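Local structure of LbaCas13a H328A (C2c2) (Lachnospiraceae bacterium NK4A179, 5WLH) at residues 1362-1367 with 1373-1378. The protein is a CRISPR-Cas13a nuclease that binds its guide RNA and probably processes the precursor guide and cleaves RNA under its direction. Sequence-based numbering, arbitrary orientation.
Sequences SIIRLL and VNMDEM
R1365 CG lies 4.0 Å from M1375 SD, the two side chains crossing nearly at right angles, while the planar guanidinium beyond it turns to D1058, to which NH2 is salt-bridged. The amide of N1374 takes no part across the contact but caps the helix that follows; E1377 N reaches N1374 OD1 (3.0 Å) from above the carbonyl plane, about 55° out of it. I1364 carries most of the apolar contact. Its CG2, anti to the backbone N, meets V1373 CG2 at 3.5 Å and M1375 SD at 3.7 Å, while the extended other branch (chi2 163°) puts CD1 3.8 Å from M1378 SD. Both methionines run antiparallel alongside the isoleucine, one on each branch. Replacing I1364 by an alanine is likely to strip V1373 CG2 and M1378 SD of their partner here and leave M1375 with only part of its own, opening a gap between the two helices. The short helix 1375-1378, near the end of the ordered chain, packs back on helix 1357-1368, where M1378 also touches F1368 and, on strand 1321-1330, I1330; S1362, I1363 and L1366 pack against helix 1106-1145.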
loop_
_atom_site.group_PDB
_atom_site.type_symbol
_atom_site.label_atom_id
_atom_site.label_comp_id
_atom_site.label_asym_id
_atom_site.label_seq_id
_atom_site.Cartn_x
_atom_site.Cartn_y
_atom_site.Cartn_z
ATOM N N SER A 1362 1.220 20.534 -15.190
ATOM C CA SER A 1362 0.735 20.790 -13.837
ATOM C C SER A 1362 1.176 19.695 -12.875
ATOM O O SER A 1362 1.398 19.968 -11.688
ATOM C CB SER A 1362 -0.783 20.927 -13.840
ATOM O OG SER A 1362 -1.153 22.234 -14.255
ATOM N N ILE A 1363 1.296 18.460 -13.361
ATOM C CA ILE A 1363 1.838 17.385 -12.534
ATOM C C ILE A 1363 3.284 17.678 -12.168
ATOM O O ILE A 1363 3.692 17.505 -11.020
ATOM C CB ILE A 1363 1.706 16.036 -13.256
ATOM C CG1 ILE A 1363 0.225 15.699 -13.517
ATOM C CG2 ILE A 1363 2.399 14.944 -12.463
ATOM C CD1 ILE A 1363 -0.643 15.691 -12.237
ATOM N N ILE A 1364 4.091 18.127 -13.138
ATOM C CA ILE A 1364 5.471 18.481 -12.818
ATOM C C ILE A 1364 5.519 19.636 -11.823
ATOM O O ILE A 1364 6.309 19.622 -10.874
ATOM C CB ILE A 1364 6.249 18.798 -14.112
ATOM C CG1 ILE A 1364 6.558 17.500 -14.853
ATOM C CG2 ILE A 1364 7.518 19.567 -13.795
ATOM C CD1 ILE A 1364 6.948 17.725 -16.349
ATOM N N ARG A 1365 4.668 20.646 -12.007
ATOM C CA ARG A 1365 4.657 21.753 -11.058
ATOM C C ARG A 1365 4.227 21.276 -9.676
ATOM O O ARG A 1365 4.761 21.719 -8.653
ATOM C CB ARG A 1365 3.718 22.844 -11.546
ATOM C CG ARG A 1365 4.158 23.495 -12.858
ATOM C CD ARG A 1365 3.732 24.942 -12.808
ATOM N NE ARG A 1365 2.572 25.199 -13.636
ATOM C CZ ARG A 1365 1.828 26.298 -13.564
ATOM N NH1 ARG A 1365 2.096 27.256 -12.679
ATOM N NH2 ARG A 1365 0.801 26.432 -14.388
ATOM N N LEU A 1366 3.242 20.391 -9.639
ATOM C CA LEU A 1366 2.818 19.797 -8.380
ATOM C C LEU A 1366 3.985 19.118 -7.678
ATOM O O LEU A 1366 4.158 19.252 -6.459
ATOM C CB LEU A 1366 1.690 18.807 -8.674
ATOM C CG LEU A 1366 1.158 17.837 -7.635
ATOM C CD1 LEU A 1366 -0.299 17.538 -7.977
ATOM C CD2 LEU A 1366 1.984 16.574 -7.657
ATOM N N LEU A 1367 4.786 18.362 -8.426
ATOM C CA LEU A 1367 5.871 17.608 -7.805
ATOM C C LEU A 1367 7.015 18.504 -7.373
ATOM O O LEU A 1367 7.663 18.241 -6.349
ATOM C CB LEU A 1367 6.389 16.549 -8.767
ATOM C CG LEU A 1367 5.399 15.410 -9.019
ATOM C CD1 LEU A 1367 5.882 14.601 -10.212
ATOM C CD2 LEU A 1367 5.320 14.548 -7.769
ATOM N N VAL A 1373 11.410 23.816 -13.326
ATOM C CA VAL A 1373 12.197 22.965 -14.200
ATOM C C VAL A 1373 11.800 23.254 -15.638
ATOM O O VAL A 1373 10.732 23.804 -15.922
ATOM C CB VAL A 1373 12.038 21.455 -13.894
ATOM C CG1 VAL A 1373 12.136 21.199 -12.408
ATOM C CG2 VAL A 1373 10.723 20.924 -14.444
ATOM N N ASN A 1374 12.690 22.877 -16.549
ATOM C CA ASN A 1374 12.439 23.036 -17.977
ATOM C C ASN A 1374 11.461 21.945 -18.392
ATOM O O ASN A 1374 11.856 20.814 -18.683
ATOM C CB ASN A 1374 13.745 22.958 -18.760
ATOM C CG ASN A 1374 13.561 23.234 -20.243
ATOM O OD1 ASN A 1374 12.503 22.968 -20.813
ATOM N ND2 ASN A 1374 14.600 23.770 -20.877
ATOM N N MET A 1375 10.177 22.285 -18.443
ATOM C CA MET A 1375 9.173 21.260 -18.690
ATOM C C MET A 1375 9.126 20.835 -20.143
ATOM O O MET A 1375 8.774 19.685 -20.429
ATOM C CB MET A 1375 7.814 21.752 -18.211
ATOM C CG MET A 1375 7.858 22.017 -16.727
ATOM S SD MET A 1375 6.273 22.338 -15.987
ATOM C CE MET A 1375 5.894 23.969 -16.610
ATOM N N ASP A 1376 9.505 21.724 -21.070
ATOM C CA ASP A 1376 9.628 21.314 -22.465
ATOM C C ASP A 1376 10.626 20.175 -22.621
ATOM O O ASP A 1376 10.381 19.218 -23.365
ATOM C CB ASP A 1376 10.046 22.506 -23.330
ATOM C CG ASP A 1376 9.013 23.609 -23.336
ATOM O OD1 ASP A 1376 7.803 23.299 -23.206
ATOM O OD2 ASP A 1376 9.413 24.787 -23.485
ATOM N N GLU A 1377 11.769 20.260 -21.941
ATOM C CA GLU A 1377 12.732 19.174 -22.045
ATOM C C GLU A 1377 12.265 17.941 -21.272
ATOM O O GLU A 1377 12.482 16.808 -21.712
ATOM C CB GLU A 1377 14.102 19.638 -21.551
ATOM C CG GLU A 1377 15.128 19.782 -22.679
ATOM C CD GLU A 1377 16.449 20.367 -22.214
ATOM O OE1 GLU A 1377 17.203 20.867 -23.076
ATOM O OE2 GLU A 1377 16.738 20.334 -20.997
ATOM N N MET A 1378 11.612 18.144 -20.127
ATOM C CA MET A 1378 11.258 17.007 -19.279
ATOM C C MET A 1378 10.108 16.194 -19.865
ATOM O O MET A 1378 10.076 14.962 -19.734
ATOM C CB MET A 1378 10.903 17.502 -17.879
ATOM C CG MET A 1378 10.556 16.365 -16.918
ATOM S SD MET A 1378 10.471 16.964 -15.216
ATOM C CE MET A 1378 12.201 17.233 -14.850
#